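Local coordinates for protein oxygen-independent coproporphyrinogen III oxidase (Escherichia coli, PDB 1OLT) that catalyses the oxygen-independent oxidative decarboxylation of two propionate groups of coproporphyrinogen III to vinyl groups in heme biosynthesis, using a [4Fe-4S] cluster and S-adenosylmethionine, at residues G333-K341 with A356-T364; D367-I378 with I433-Y443. All coordinates share one frame; numbering follows the deposited sequence.

Interaction 1 (G333-K341 with A356-T364); sequences GDCYAQNQK and ALWRGIALT
Gln338 and Arg359 meet through different first torsions: Gln338 holds CG anti to its backbone N (chi1 -167°) and runs on extended, while Arg359 sets CG between its N and carbonyl carbon (chi1 56°), and the two chains then lie side by side on one face of the sheet. Amide and guanidinium are nearly coplanar, and Gln338 OE1 accepts both Arg359 NE at 3.0 Å and Arg359 NH2 at 2.9 Å, two bonds that limit rotation of the amide; its other end, NE2, donates to the carbonyl of Ser327.

The backbones beneath form an antiparallel ladder interrupted by a classic beta bulge, in which Trp358 and Arg359 both face Gln338. Gln338 O consequently receives two amides, Trp358 N at 2.9 Å and Arg359 N at 3.3 Å. At the bulge, Trp358 is sandwiched: Gln340 OE1 lies over one ring face, 3.6 Å from Trp358 CD1, and Arg359 CD over the opposite one, with Lys341 CD packing obliquely against the six-membered ring. Gln340 NE2 bonds to Gln349 OE1. At the other end of the ladder Leu363 CD1 sits almost centrally over the Tyr336 ring, 4.0 Å from its centroid, a CH-pi contact. Gly360 pairs closely with Ala337, their CA atoms 4.0 Å apart. One water bridges Asp334 O and Leu363 O at the ladder's end, where Leu363 N also donates to Asp334 O.

Strand 335-339 is the middle of a three-stranded antiparallel sheet, between 357-362 and 329-332, the latter carrying the S-adenosylmethionine-binding Ile329; the Gln338 side chain is about 5 Å from a bound S-adenosylmethionine. Helix 38-45 covers the Cys335, Ala337 and Leu357 face, while helix 343-353 packs on Asn339 and Ala356 and helix 365-380 on Tyr336 and Leu363.

Interaction 2 (D367-I378 with I433-Y443); sequences DCIRRDVIKSLI and IRNICMCFDTY
Segment 367-378, part of helix 365-380, runs nearly antiparallel to helix 433-438, their axes 9.9 Å apart at 160°, with Ile374 and Cys437 the closest pair of CA atoms. At the helical end the filling is apolar: Cys437 SG lies against Ile378 CD1 and Ile374 CG2, while Leu377 reaches Ile436 CG2 and the Phe440 ring with its CD1 branch. Val373 CG1, placed anti to its backbone N (chi1 169°), stands over the centre of the Phe440 ring, 3.9 Å from the centroid in a CH-pi contact.

From the type I turn (Met438 to Asp441) onward the contact becomes polar. Arg370 NH1 donates to Phe440 O at 3.0 Å from above the carbonyl plane, a bent bond (135°), and Thr442 CG2 lies over one face of the guanidinium, toward its rim, 3.3 Å from Arg370 NE. Arg370 NE also forms a salt bridge with Asp366, and NH1 one with Asp403. Tyr443 OH donates to Asp367 OD1 over a short 2.5 Å, on the syn side but somewhat out of the carboxylate plane.

This largely buried pairing belongs to the C-terminal helical region: helix 401-412 backs Ile436 and Phe440, helix 396-399 also touches Phe440, and strand 382-384 lies against Val373 and Leu377.

Followed from the N terminus, the chain first closes interaction 1, where strand 335-339 is joined to 357-362 after an excursion through helix 343-353. Only then does interaction 2 open, on the helix directly following that second strand, and it closes a longer loop of 54 residues that brings the modelled C-terminal end back onto helix 365-380. The two loops are in series, neither nesting nor crossing. Their seam is that helix: Cys368 SG packs against Asp334 and Leu363, Arg371 lies on Tyr336, and Asp367 OD2 accepts from Thr364 N at the junction. The three-stranded sheet beside the S-adenosylmethionine site is thus connected to the C-terminal helices.

Interaction 1 (G333-K341 with A356-T364)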
loop_
_atom_site.group_PDB
_atom_site.type_symbol
_atom_site.label_atom_id
_atom_site.label_comp_id
_atom_site.label_asym_id
_atom_site.label_seq_id
_atom_site.Cartn_x
_atom_site.Cartn_y
_atom_site.Cartn_z
ATOM N N GLY A 333 -8.937 -16.027 4.758
ATOM C CA GLY A 333 -9.363 -16.933 5.839
ATOM C C GLY A 333 -8.478 -16.960 7.109
ATOM O O GLY A 333 -8.021 -18.009 7.503
ATOM N N ASP A 334 -8.164 -15.783 7.624
ATOM C CA ASP A 334 -7.200 -15.597 8.705
ATOM C C ASP A 334 -5.800 -16.235 8.471
ATOM O O ASP A 334 -5.166 -16.727 9.418
ATOM C CB ASP A 334 -7.804 -16.003 10.058
ATOM C CG ASP A 334 -9.205 -15.376 10.281
ATOM O OD1 ASP A 334 -9.423 -14.138 10.166
ATOM O OD2 ASP A 334 -10.152 -16.076 10.433
ATOM N N CYS A 335 -5.331 -16.195 7.210
ATOM C CA CYS A 335 -3.970 -16.589 6.886
ATOM C C CYS A 335 -3.344 -15.571 5.957
ATOM O O CYS A 335 -4.037 -14.855 5.263
ATOM C CB CYS A 335 -3.881 -17.977 6.212
ATOM S SG CYS A 335 -4.570 -19.316 7.147
ATOM N N TYR A 336 -2.026 -15.453 5.999
ATOM C CA TYR A 336 -1.270 -14.753 4.986
ATOM C C TYR A 336 -0.423 -15.803 4.237
ATOM O O TYR A 336 0.101 -16.717 4.826
ATOM C CB TYR A 336 -0.376 -13.635 5.560
ATOM C CG TYR A 336 -1.081 -12.621 6.463
ATOM C CD1 TYR A 336 -2.442 -12.322 6.297
ATOM C CD2 TYR A 336 -0.396 -11.954 7.487
ATOM C CE1 TYR A 336 -3.101 -11.396 7.113
ATOM C CE2 TYR A 336 -1.055 -11.025 8.332
ATOM C CZ TYR A 336 -2.411 -10.746 8.126
ATOM O OH TYR A 336 -3.103 -9.860 8.941
ATOM N N ALA A 337 -0.296 -15.635 2.924
ATOM C CA ALA A 337 0.462 -16.530 2.070
ATOM C C ALA A 337 1.131 -15.712 0.992
ATOM O O ALA A 337 0.513 -14.842 0.386
ATOM C CB ALA A 337 -0.499 -17.558 1.456
ATOM N N GLN A 338 2.372 -16.022 0.692
ATOM C CA GLN A 338 3.103 -15.256 -0.303
ATOM C C GLN A 338 3.692 -16.171 -1.340
ATOM O O GLN A 338 4.226 -17.233 -1.014
ATOM C CB GLN A 338 4.283 -14.475 0.314
ATOM C CG GLN A 338 4.898 -13.446 -0.574
ATOM C CD GLN A 338 5.955 -12.548 0.101
ATOM O OE1 GLN A 338 6.535 -12.937 1.101
ATOM N NE2 GLN A 338 6.185 -11.346 -0.466
ATOM N N ASN A 339 3.602 -15.728 -2.571
ATOM C CA ASN A 339 4.306 -16.346 -3.687
ATOM C C ASN A 339 5.818 -16.114 -3.630
ATOM O O ASN A 339 6.310 -15.109 -3.066
ATOM C CB ASN A 339 3.775 -15.767 -5.000
ATOM C CG ASN A 339 2.436 -16.351 -5.419
ATOM O OD1 ASN A 339 1.990 -17.418 -4.918
ATOM N ND2 ASN A 339 1.771 -15.656 -6.413
ATOM N N GLN A 340 6.559 -17.052 -4.192
ATOM C CA GLN A 340 7.983 -16.895 -4.546
ATOM C C GLN A 340 8.283 -15.455 -4.950
ATOM O O GLN A 340 7.611 -14.890 -5.800
ATOM C CB GLN A 340 8.343 -17.876 -5.697
ATOM C CG GLN A 340 8.174 -19.365 -5.379
ATOM C CD GLN A 340 9.134 -19.935 -4.365
ATOM O OE1 GLN A 340 10.125 -19.304 -3.995
ATOM N NE2 GLN A 340 8.808 -21.129 -3.862
ATOM N N LYS A 341 9.321 -14.889 -4.349
ATOM C CA LYS A 341 9.759 -13.555 -4.660
ATOM C C LYS A 341 10.824 -13.461 -5.745
ATOM O O LYS A 341 11.091 -12.398 -6.236
ATOM C CB LYS A 341 10.205 -12.796 -3.385
ATOM C CG LYS A 341 11.524 -13.180 -2.778
ATOM C CD LYS A 341 11.692 -12.543 -1.336
ATOM C CE LYS A 341 11.688 -10.999 -1.357
ATOM N NZ LYS A 341 11.297 -10.402 -0.020
ATOM N N ALA A 356 2.657 -20.746 -7.065
ATOM C CA ALA A 356 3.965 -20.337 -6.599
ATOM C C ALA A 356 3.983 -20.124 -5.092
ATOM O O ALA A 356 4.823 -19.390 -4.591
ATOM C CB ALA A 356 4.377 -19.059 -7.321
ATOM N N LEU A 357 3.095 -20.776 -4.367
ATOM C CA LEU A 357 3.055 -20.611 -2.902
ATOM C C LEU A 357 4.393 -20.947 -2.297
ATOM O O LEU A 357 4.910 -22.053 -2.477
ATOM C CB LEU A 357 1.962 -21.471 -2.257
ATOM C CG LEU A 357 1.911 -21.436 -0.720
ATOM C CD1 LEU A 357 1.560 -20.137 -0.205
ATOM C CD2 LEU A 357 0.878 -22.460 -0.242
ATOM N N TRP A 358 4.934 -19.985 -1.562
ATOM C CA TRP A 358 6.270 -20.062 -0.967
ATOM C C TRP A 358 6.222 -20.172 0.554
ATOM O O TRP A 358 6.783 -21.095 1.152
ATOM C CB TRP A 358 7.043 -18.822 -1.367
ATOM C CG TRP A 358 8.378 -18.680 -0.782
ATOM C CD1 TRP A 358 9.255 -19.670 -0.485
ATOM C CD2 TRP A 358 9.013 -17.466 -0.442
ATOM N NE1 TRP A 358 10.410 -19.138 0.025
ATOM C CE2 TRP A 358 10.283 -17.789 0.093
ATOM C CE3 TRP A 358 8.641 -16.118 -0.523
ATOM C CZ2 TRP A 358 11.167 -16.826 0.555
ATOM C CZ3 TRP A 358 9.521 -15.148 -0.100
ATOM C CH2 TRP A 358 10.783 -15.506 0.451
ATOM N N ARG A 359 5.588 -19.202 1.184
ATOM C CA ARG A 359 5.553 -19.154 2.633
ATOM C C ARG A 359 4.311 -18.448 3.118
ATOM O O ARG A 359 3.614 -17.824 2.340
ATOM C CB ARG A 359 6.781 -18.422 3.155
ATOM C CG ARG A 359 6.929 -17.053 2.576
ATOM C CD ARG A 359 8.185 -16.287 3.083
ATOM N NE ARG A 359 8.161 -14.902 2.715
ATOM C CZ ARG A 359 8.856 -13.928 3.324
ATOM N NH1 ARG A 359 9.607 -14.212 4.372
ATOM N NH2 ARG A 359 8.790 -12.654 2.885
ATOM N N GLY A 360 4.031 -18.567 4.414
ATOM C CA GLY A 360 2.902 -17.862 4.987
ATOM C C GLY A 360 2.700 -18.162 6.457
ATOM O O GLY A 360 3.562 -18.748 7.098
ATOM N N ILE A 361 1.546 -17.747 6.986
ATOM C CA ILE A 361 1.180 -17.970 8.391
ATOM C C ILE A 361 -0.327 -18.150 8.568
ATOM O O ILE A 361 -1.108 -17.406 7.983
ATOM C CB ILE A 361 1.634 -16.751 9.253
ATOM C CG1 ILE A 361 1.351 -17.002 10.775
ATOM C CG2 ILE A 361 0.958 -15.505 8.818
ATOM C CD1 ILE A 361 2.410 -16.452 11.615
ATOM N N ALA A 362 -0.722 -19.098 9.409
ATOM C CA ALA A 362 -2.108 -19.218 9.850
ATOM C C ALA A 362 -2.149 -18.448 11.163
ATOM O O ALA A 362 -1.495 -18.836 12.095
ATOM C CB ALA A 362 -2.465 -20.674 10.094
ATOM N N LEU A 363 -2.897 -17.363 11.235
ATOM C CA LEU A 363 -2.950 -16.560 12.426
ATOM C C LEU A 363 -3.667 -17.327 13.579
ATOM O O LEU A 363 -4.690 -17.940 13.371
ATOM C CB LEU A 363 -3.685 -15.247 12.173
ATOM C CG LEU A 363 -2.960 -14.087 11.505
ATOM C CD1 LEU A 363 -2.498 -14.456 10.129
ATOM C CD2 LEU A 363 -3.878 -12.816 11.436
ATOM N N THR A 364 -3.090 -17.295 14.755
ATOM C CA THR A 364 -3.767 -17.760 15.973
ATOM C C THR A 364 -4.921 -16.816 16.384
ATOM O O THR A 364 -5.123 -15.779 15.784
ATOM C CB THR A 364 -2.782 -17.840 17.157
ATOM O OG1 THR A 364 -2.241 -16.533 17.427
ATOM C CG2 THR A 364 -1.556 -18.754 16.838
HETATM O O HOH W 1 -5.590 -18.990 11.084
HETATM O O HOH W 2 0.336 -19.075 -6.583
#

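Interaction 2 (D367-I378 with I433-Y443)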
loop_
_atom_site.group_PDB
_atom_site.type_symbol
_atom_site.label_atom_id
_atom_site.label_comp_id
_atom_site.label_asym_id
_atom_site.label_seq_id
_atom_site.Cartn_x
_atom_site.Cartn_y
_atom_site.Cartn_z
ATOM N N ASP A 367 -3.311 -13.634 17.453
ATOM C CA ASP A 367 -2.875 -12.899 16.238
ATOM C C ASP A 367 -4.072 -12.133 15.693
ATOM O O ASP A 367 -3.954 -10.960 15.337
ATOM C CB ASP A 367 -2.359 -13.847 15.141
ATOM C CG ASP A 367 -0.987 -14.477 15.463
ATOM O OD1 ASP A 367 -0.202 -13.972 16.313
ATOM O OD2 ASP A 367 -0.602 -15.501 14.854
ATOM N N CYS A 368 -5.231 -12.805 15.630
ATOM C CA CYS A 368 -6.402 -12.188 14.965
ATOM C C CYS A 368 -6.948 -11.015 15.746
ATOM O O CYS A 368 -7.315 -10.001 15.169
ATOM C CB CYS A 368 -7.512 -13.215 14.734
ATOM S SG CYS A 368 -7.163 -14.393 13.389
ATOM N N ILE A 369 -7.046 -11.178 17.054
ATOM C CA ILE A 369 -7.493 -10.101 17.893
ATOM C C ILE A 369 -6.593 -8.885 17.548
ATOM O O ILE A 369 -7.035 -7.855 17.084
ATOM C CB ILE A 369 -7.388 -10.546 19.391
ATOM C CG1 ILE A 369 -8.481 -11.606 19.719
ATOM C CG2 ILE A 369 -7.473 -9.366 20.302
ATOM C CD1 ILE A 369 -8.047 -12.728 20.753
ATOM N N ARG A 370 -5.302 -9.080 17.801
ATOM C CA ARG A 370 -4.335 -8.014 17.845
ATOM C C ARG A 370 -4.265 -7.338 16.494
ATOM O O ARG A 370 -4.080 -6.134 16.414
ATOM C CB ARG A 370 -2.974 -8.559 18.261
ATOM C CG ARG A 370 -2.876 -9.000 19.745
ATOM C CD ARG A 370 -1.560 -9.633 20.064
ATOM N NE ARG A 370 -1.519 -10.036 21.472
ATOM C CZ ARG A 370 -1.327 -9.225 22.488
ATOM N NH1 ARG A 370 -1.118 -7.933 22.320
ATOM N NH2 ARG A 370 -1.336 -9.729 23.713
ATOM N N ARG A 371 -4.446 -8.122 15.426
ATOM C CA ARG A 371 -4.602 -7.552 14.099
ATOM C C ARG A 371 -5.750 -6.556 14.105
ATOM O O ARG A 371 -5.628 -5.446 13.567
ATOM C CB ARG A 371 -4.886 -8.643 13.041
ATOM C CG ARG A 371 -5.105 -8.129 11.638
ATOM C CD ARG A 371 -5.889 -9.076 10.728
ATOM N NE ARG A 371 -7.096 -9.443 11.429
ATOM C CZ ARG A 371 -7.754 -10.583 11.332
ATOM N NH1 ARG A 371 -7.382 -11.537 10.480
ATOM N NH2 ARG A 371 -8.830 -10.764 12.097
ATOM N N ASP A 372 -6.869 -6.956 14.688
ATOM C CA ASP A 372 -8.041 -6.078 14.698
ATOM C C ASP A 372 -7.841 -4.835 15.602
ATOM O O ASP A 372 -8.327 -3.769 15.268
ATOM C CB ASP A 372 -9.309 -6.827 15.142
ATOM C CG ASP A 372 -9.726 -7.920 14.163
ATOM O OD1 ASP A 372 -9.215 -7.915 13.030
ATOM O OD2 ASP A 372 -10.558 -8.817 14.444
ATOM N N VAL A 373 -7.114 -4.976 16.706
ATOM C CA VAL A 373 -6.753 -3.827 17.547
ATOM C C VAL A 373 -5.917 -2.824 16.744
ATOM O O VAL A 373 -6.204 -1.622 16.686
ATOM C CB VAL A 373 -5.983 -4.300 18.794
ATOM C CG1 VAL A 373 -5.359 -3.135 19.542
ATOM C CG2 VAL A 373 -6.927 -5.086 19.726
ATOM N N ILE A 374 -4.887 -3.356 16.100
ATOM C CA ILE A 374 -3.918 -2.547 15.401
ATOM C C ILE A 374 -4.589 -1.880 14.196
ATOM O O ILE A 374 -4.417 -0.695 14.027
ATOM C CB ILE A 374 -2.666 -3.392 15.038
ATOM C CG1 ILE A 374 -1.903 -3.727 16.340
ATOM C CG2 ILE A 374 -1.773 -2.653 13.997
ATOM C CD1 ILE A 374 -0.749 -4.721 16.215
ATOM N N LYS A 375 -5.391 -2.624 13.414
ATOM C CA LYS A 375 -6.125 -2.059 12.254
ATOM C C LYS A 375 -7.011 -0.915 12.668
ATOM O O LYS A 375 -7.007 0.115 12.033
ATOM C CB LYS A 375 -7.020 -3.094 11.546
ATOM C CG LYS A 375 -6.316 -4.008 10.621
ATOM C CD LYS A 375 -7.261 -5.105 9.954
ATOM C CE LYS A 375 -8.535 -4.524 9.278
ATOM N NZ LYS A 375 -9.551 -4.074 10.319
ATOM N N SER A 376 -7.790 -1.110 13.731
ATOM C CA SER A 376 -8.594 -0.018 14.303
ATOM C C SER A 376 -7.799 1.239 14.690
ATOM O O SER A 376 -8.249 2.335 14.460
ATOM C CB SER A 376 -9.369 -0.508 15.542
ATOM O OG SER A 376 -10.066 0.581 16.143
ATOM N N LEU A 377 -6.629 1.085 15.285
ATOM C CA LEU A 377 -5.837 2.223 15.730
ATOM C C LEU A 377 -5.241 2.969 14.537
ATOM O O LEU A 377 -5.236 4.178 14.478
ATOM C CB LEU A 377 -4.709 1.749 16.673
ATOM C CG LEU A 377 -5.147 1.358 18.121
ATOM C CD1 LEU A 377 -3.992 0.724 18.910
ATOM C CD2 LEU A 377 -5.683 2.540 18.851
ATOM N N ILE A 378 -4.746 2.199 13.581
ATOM C CA ILE A 378 -4.074 2.732 12.380
ATOM C C ILE A 378 -5.039 3.478 11.471
ATOM O O ILE A 378 -4.700 4.537 10.950
ATOM C CB ILE A 378 -3.427 1.587 11.609
ATOM C CG1 ILE A 378 -2.245 1.018 12.404
ATOM C CG2 ILE A 378 -3.021 2.028 10.183
ATOM C CD1 ILE A 378 -1.004 1.879 12.381
ATOM N N ILE A 433 1.631 6.963 15.584
ATOM C CA ILE A 433 0.734 5.823 15.638
ATOM C C ILE A 433 1.458 4.475 15.666
ATOM O O ILE A 433 1.000 3.557 16.299
ATOM C CB ILE A 433 -0.251 5.861 14.450
ATOM C CG1 ILE A 433 -1.408 4.902 14.695
ATOM C CG2 ILE A 433 0.467 5.542 13.124
ATOM C CD1 ILE A 433 -2.265 5.298 15.873
ATOM N N ARG A 434 2.582 4.362 14.961
ATOM C CA ARG A 434 3.353 3.116 14.942
ATOM C C ARG A 434 3.887 2.818 16.357
ATOM O O ARG A 434 3.882 1.655 16.791
ATOM C CB ARG A 434 4.505 3.160 13.928
ATOM C CG ARG A 434 4.089 3.343 12.431
ATOM C CD ARG A 434 5.240 3.924 11.573
ATOM N NE ARG A 434 4.936 4.259 10.160
ATOM C CZ ARG A 434 4.219 5.329 9.719
ATOM N NH1 ARG A 434 3.635 6.172 10.568
ATOM N NH2 ARG A 434 4.067 5.534 8.395
ATOM N N ASN A 435 4.319 3.867 17.068
ATOM C CA ASN A 435 4.711 3.744 18.482
ATOM C C ASN A 435 3.586 3.147 19.306
ATOM O O ASN A 435 3.808 2.198 20.055
ATOM C CB ASN A 435 5.117 5.090 19.099
ATOM C CG ASN A 435 6.164 5.846 18.264
ATOM O OD1 ASN A 435 5.820 6.596 17.345
ATOM N ND2 ASN A 435 7.438 5.663 18.602
ATOM N N ILE A 436 2.373 3.682 19.149
ATOM C CA ILE A 436 1.216 3.205 19.909
ATOM C C ILE A 436 0.888 1.741 19.579
ATOM O O ILE A 436 0.652 0.918 20.481
ATOM C CB ILE A 436 -0.019 4.124 19.643
ATOM C CG1 ILE A 436 0.202 5.525 20.228
ATOM C CG2 ILE A 436 -1.315 3.512 20.175
ATOM C CD1 ILE A 436 -0.639 6.617 19.567
ATOM N N CYS A 437 0.859 1.418 18.286
ATOM C CA CYS A 437 0.530 0.068 17.835
ATOM C C CYS A 437 1.541 -0.956 18.343
ATOM O O CYS A 437 1.169 -2.092 18.655
ATOM C CB CYS A 437 0.449 -0.005 16.293
ATOM S SG CYS A 437 -0.961 0.924 15.660
ATOM N N MET A 438 2.798 -0.533 18.448
ATOM C CA MET A 438 3.890 -1.383 18.911
ATOM C C MET A 438 3.668 -1.930 20.332
ATOM O O MET A 438 4.229 -2.979 20.688
ATOM C CB MET A 438 5.217 -0.609 18.861
ATOM C CG MET A 438 6.468 -1.452 18.594
ATOM S SD MET A 438 7.970 -0.503 18.009
ATOM C CE MET A 438 7.571 1.255 18.474
ATOM N N CYS A 439 2.872 -1.232 21.148
ATOM C CA CYS A 439 2.558 -1.727 22.510
ATOM C C CYS A 439 1.770 -3.033 22.517
ATOM O O CYS A 439 1.764 -3.772 23.538
ATOM C CB CYS A 439 1.790 -0.682 23.312
ATOM S SG CYS A 439 2.766 0.801 23.514
ATOM N N PHE A 440 1.119 -3.302 21.389
ATOM C CA PHE A 440 0.319 -4.494 21.190
ATOM C C PHE A 440 1.011 -5.615 20.387
ATOM O O PHE A 440 0.410 -6.656 20.128
ATOM C CB PHE A 440 -1.015 -4.102 20.553
ATOM C CG PHE A 440 -1.873 -3.296 21.461
ATOM C CD1 PHE A 440 -2.706 -3.922 22.395
ATOM C CD2 PHE A 440 -1.830 -1.915 21.436
ATOM C CE1 PHE A 440 -3.501 -3.181 23.266
ATOM C CE2 PHE A 440 -2.611 -1.178 22.309
ATOM C CZ PHE A 440 -3.450 -1.830 23.246
ATOM N N ASP A 441 2.273 -5.429 20.014
ATOM C CA ASP A 441 2.950 -6.404 19.157
ATOM C C ASP A 441 3.726 -7.428 20.018
ATOM O O ASP A 441 4.699 -7.077 20.690
ATOM C CB ASP A 441 3.858 -5.646 18.182
ATOM C CG ASP A 441 4.475 -6.543 17.118
ATOM O OD1 ASP A 441 4.581 -7.774 17.340
ATOM O OD2 ASP A 441 4.897 -6.087 16.036
ATOM N N THR A 442 3.283 -8.684 20.014
ATOM C CA THR A 442 3.932 -9.705 20.822
ATOM C C THR A 442 5.254 -10.182 20.229
ATOM O O THR A 442 6.072 -10.740 20.939
ATOM C CB THR A 442 3.016 -10.920 21.026
ATOM O OG1 THR A 442 2.572 -11.414 19.757
ATOM C CG2 THR A 442 1.742 -10.516 21.754
ATOM N N TYR A 443 5.443 -9.973 18.934
ATOM C CA TYR A 443 6.604 -10.518 18.223
ATOM C C TYR A 443 7.922 -9.847 18.637
ATOM O O TYR A 443 8.985 -10.507 18.662
ATOM C CB TYR A 443 6.338 -10.555 16.678
ATOM C CG TYR A 443 5.240 -11.557 16.398
ATOM C CD1 TYR A 443 5.527 -12.919 16.312
ATOM C CD2 TYR A 443 3.901 -11.167 16.336
ATOM C CE1 TYR A 443 4.518 -13.863 16.107
ATOM C CE2 TYR A 443 2.882 -12.111 16.124
ATOM C CZ TYR A 443 3.205 -13.448 16.003
ATOM O OH TYR A 443 2.228 -14.392 15.815
#